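PDB 5KO5: purine nucleoside phosphorylase from Schistosoma mansoni, which probably catalyses the reversible phosphorolysis of purine nucleosides such as inosine and guanosine to the free base and ribose 1-phosphate. Local coordinates for residues G73-V81 with K278-L286. Residues are numbered along the deposited sequence; the frame is centred on the assembly and turned at random.
Sequences GSVGGRKIV and KEIITRLPL
I281 and R78 are the two main residues of the contact between a beta hairpin and the C-terminal end of helix 259-283; V75 and G76 also contribute. Strands 69-75 and 78-84 form the hairpin and are joined by a type I' turn from V75 to R78. The hairpin belongs to the mixed sheet of the phosphorylase fold. The helix end, almost 200 residues later in the chain, packs against the hairpin.

I281 CG2, anti to the backbone N, is in van der Waals contact with V75 O at 3.3 Å. Its apolar neighbours are R78 CB at 3.8 Å and, more loosely, I80 CG2 at 4.4 Å. The other branch ends in CD1, which meets V75 CG1 at 3.8 Å, the two side chains crossing at about a right angle. At the turn, T282 CG2 presses on G76 CA at 3.5 Å, a tight approach. T282 OG1 turns back to its own helix and donates a hydrogen bond to E279 O at 2.9 Å.

The polar part is built on R78. Its chain bends at chi2 (-61°) and chi3 (-49°), which carries the guanidinium past the helix end. D28 forms a salt bridge with NH2. L286 CD2 lies over one guanidinium face, offset toward the rim, though L286 is poorly ordered. Two waters sit in the guanidinium plane at its edge. Water 1 lies unusually close to R78 NH1 and L284 O, so its bonding is doubtful. A weak direct hydrogen bond runs from R78 NH1 to P285 O, at 3.4 Å and 150°.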
loop_
_atom_site.group_PDB
_atom_site.type_symbol
_atom_site.label_atom_id
_atom_site.label_comp_id
_atom_site.label_asym_id
_atom_site.label_seq_id
_atom_site.Cartn_x
_atom_site.Cartn_y
_atom_site.Cartn_z
ATOM N N GLY A 73 17.058 -13.267 -30.235
ATOM C CA GLY A 73 17.709 -13.090 -31.525
ATOM C C GLY A 73 18.736 -11.985 -31.456
ATOM O O GLY A 73 19.277 -11.691 -30.389
ATOM N N SER A 74 18.988 -11.365 -32.605
ATOM C CA SER A 74 20.026 -10.351 -32.725
ATOM C C SER A 74 19.414 -9.011 -33.100
ATOM O O SER A 74 18.568 -8.940 -33.999
ATOM C CB SER A 74 21.072 -10.751 -33.771
ATOM O OG SER A 74 21.836 -11.861 -33.328
ATOM N N VAL A 75 19.844 -7.958 -32.410
ATOM C CA VAL A 75 19.531 -6.581 -32.769
ATOM C C VAL A 75 20.828 -5.793 -32.737
ATOM O O VAL A 75 21.534 -5.799 -31.722
ATOM C CB VAL A 75 18.515 -5.946 -31.804
ATOM C CG1 VAL A 75 18.389 -4.450 -32.090
ATOM C CG2 VAL A 75 17.170 -6.637 -31.915
ATOM N N GLY A 76 21.136 -5.118 -33.837
ATOM C CA GLY A 76 22.319 -4.269 -33.878
ATOM C C GLY A 76 23.602 -4.986 -33.529
ATOM O O GLY A 76 24.493 -4.400 -32.901
ATOM N N GLY A 77 23.715 -6.252 -33.917
ATOM C CA GLY A 77 24.903 -7.029 -33.640
ATOM C C GLY A 77 24.996 -7.599 -32.242
ATOM O O GLY A 77 26.012 -8.223 -31.915
ATOM N N ARG A 78 23.977 -7.408 -31.407
ATOM C CA ARG A 78 23.985 -7.920 -30.046
ATOM C C ARG A 78 22.870 -8.942 -29.871
ATOM O O ARG A 78 21.813 -8.847 -30.501
ATOM C CB ARG A 78 23.806 -6.785 -29.031
ATOM C CG ARG A 78 24.817 -5.652 -29.178
ATOM C CD ARG A 78 26.256 -6.132 -28.972
ATOM N NE ARG A 78 26.408 -6.926 -27.752
ATOM C CZ ARG A 78 26.670 -6.421 -26.548
ATOM N NH1 ARG A 78 26.806 -5.111 -26.381
ATOM N NH2 ARG A 78 26.792 -7.231 -25.505
ATOM N N LYS A 79 23.108 -9.918 -29.000
ATOM C CA LYS A 79 22.131 -10.963 -28.732
ATOM C C LYS A 79 21.211 -10.497 -27.613
ATOM O O LYS A 79 21.679 -10.044 -26.563
ATOM C CB LYS A 79 22.843 -12.255 -28.337
ATOM C CG LYS A 79 23.765 -12.780 -29.431
ATOM C CD LYS A 79 24.631 -13.929 -28.946
ATOM C CE LYS A 79 25.617 -14.366 -30.026
ATOM N NZ LYS A 79 26.538 -15.435 -29.549
ATOM N N ILE A 80 19.901 -10.565 -27.854
ATOM C CA ILE A 80 18.932 -10.016 -26.918
ATOM C C ILE A 80 17.832 -11.032 -26.648
ATOM O O ILE A 80 17.634 -11.994 -27.394
ATOM C CB ILE A 80 18.333 -8.670 -27.397
ATOM C CG1 ILE A 80 17.325 -8.891 -28.523
ATOM C CG2 ILE A 80 19.429 -7.697 -27.837
ATOM C CD1 ILE A 80 15.904 -8.659 -28.082
ATOM N N VAL A 81 17.116 -10.803 -25.548
ATOM C CA VAL A 81 15.900 -11.537 -25.216
ATOM C C VAL A 81 14.837 -10.514 -24.846
ATOM O O VAL A 81 15.096 -9.606 -24.052
ATOM C CB VAL A 81 16.121 -12.555 -24.075
ATOM C CG1 VAL A 81 16.773 -11.902 -22.853
ATOM C CG2 VAL A 81 14.811 -13.221 -23.690
ATOM N N LYS A 278 17.407 0.741 -30.848
ATOM C CA LYS A 278 18.325 -0.036 -31.678
ATOM C C LYS A 278 19.737 0.534 -31.599
ATOM O O LYS A 278 20.706 -0.213 -31.432
ATOM C CB LYS A 278 17.817 -0.088 -33.123
ATOM C CG LYS A 278 18.666 -0.908 -34.081
ATOM C CD LYS A 278 18.022 -0.924 -35.472
ATOM C CE LYS A 278 18.876 -1.653 -36.489
ATOM N NZ LYS A 278 18.237 -1.631 -37.838
ATOM N N GLU A 279 19.867 1.860 -31.674
ATOM C CA GLU A 279 21.189 2.473 -31.593
ATOM C C GLU A 279 21.790 2.326 -30.199
ATOM O O GLU A 279 22.998 2.098 -30.063
ATOM C CB GLU A 279 21.131 3.940 -32.027
ATOM C CG GLU A 279 22.487 4.653 -32.009
ATOM C CD GLU A 279 23.443 4.175 -33.088
ATOM O OE1 GLU A 279 23.038 3.367 -33.950
ATOM O OE2 GLU A 279 24.613 4.614 -33.067
ATOM N N ILE A 280 20.973 2.450 -29.150
ATOM C CA ILE A 280 21.470 2.197 -27.798
ATOM C C ILE A 280 22.063 0.797 -27.712
ATOM O O ILE A 280 23.172 0.600 -27.202
ATOM C CB ILE A 280 20.362 2.418 -26.752
ATOM C CG1 ILE A 280 20.002 3.905 -26.654
ATOM C CG2 ILE A 280 20.804 1.875 -25.386
ATOM C CD1 ILE A 280 18.718 4.174 -25.877
ATOM N N ILE A 281 21.341 -0.194 -28.246
ATOM C CA ILE A 281 21.814 -1.576 -28.227
ATOM C C ILE A 281 23.157 -1.708 -28.945
ATOM O O ILE A 281 24.103 -2.310 -28.421
ATOM C CB ILE A 281 20.739 -2.520 -28.801
ATOM C CG1 ILE A 281 19.539 -2.585 -27.854
ATOM C CG2 ILE A 281 21.310 -3.913 -29.041
ATOM C CD1 ILE A 281 18.316 -3.273 -28.441
ATOM N N THR A 282 23.267 -1.137 -30.152
ATOM C CA THR A 282 24.526 -1.236 -30.894
ATOM C C THR A 282 25.673 -0.547 -30.168
ATOM O O THR A 282 26.836 -0.936 -30.336
ATOM C CB THR A 282 24.397 -0.638 -32.298
ATOM O OG1 THR A 282 24.469 0.791 -32.219
ATOM C CG2 THR A 282 23.100 -1.032 -32.942
ATOM N N ARG A 283 25.372 0.472 -29.364
ATOM C CA ARG A 283 26.401 1.278 -28.720
ATOM C C ARG A 283 26.750 0.810 -27.310
ATOM O O ARG A 283 27.724 1.306 -26.733
ATOM C CB ARG A 283 25.978 2.751 -28.703
ATOM C CG ARG A 283 25.821 3.363 -30.095
ATOM C CD ARG A 283 27.113 3.998 -30.583
ATOM N NE ARG A 283 27.448 5.187 -29.807
ATOM C CZ ARG A 283 26.983 6.403 -30.070
ATOM N NH1 ARG A 283 26.162 6.593 -31.095
ATOM N NH2 ARG A 283 27.336 7.426 -29.309
ATOM N N LEU A 284 25.988 -0.124 -26.750
ATOM C CA LEU A 284 26.274 -0.627 -25.416
ATOM C C LEU A 284 27.689 -1.193 -25.346
ATOM O O LEU A 284 28.187 -1.758 -26.328
ATOM C CB LEU A 284 25.278 -1.723 -25.051
ATOM C CG LEU A 284 23.914 -1.143 -24.715
ATOM C CD1 LEU A 284 22.902 -2.223 -24.392
ATOM C CD2 LEU A 284 24.063 -0.169 -23.571
ATOM N N PRO A 285 28.367 -1.048 -24.212
ATOM C CA PRO A 285 29.700 -1.638 -24.066
ATOM C C PRO A 285 29.646 -3.157 -24.153
ATOM O O PRO A 285 28.647 -3.789 -23.797
ATOM C CB PRO A 285 30.141 -1.177 -22.672
ATOM C CG PRO A 285 28.874 -0.852 -21.960
ATOM C CD PRO A 285 27.951 -0.310 -23.009
ATOM N N LEU A 286 30.742 -3.742 -24.645
ATOM C CA LEU A 286 30.829 -5.193 -24.745
ATOM C C LEU A 286 30.991 -5.860 -23.385
ATOM O O LEU A 286 30.767 -7.071 -23.274
ATOM C CB LEU A 286 31.985 -5.593 -25.664
ATOM C CG LEU A 286 31.916 -5.117 -27.117
ATOM C CD1 LEU A 286 33.198 -5.474 -27.853
ATOM C CD2 LEU A 286 30.706 -5.706 -27.827
HETATM O O HOH W 1 26.851 -3.145 -27.943
HETATM O O HOH W 2 26.813 -6.208 -22.438
#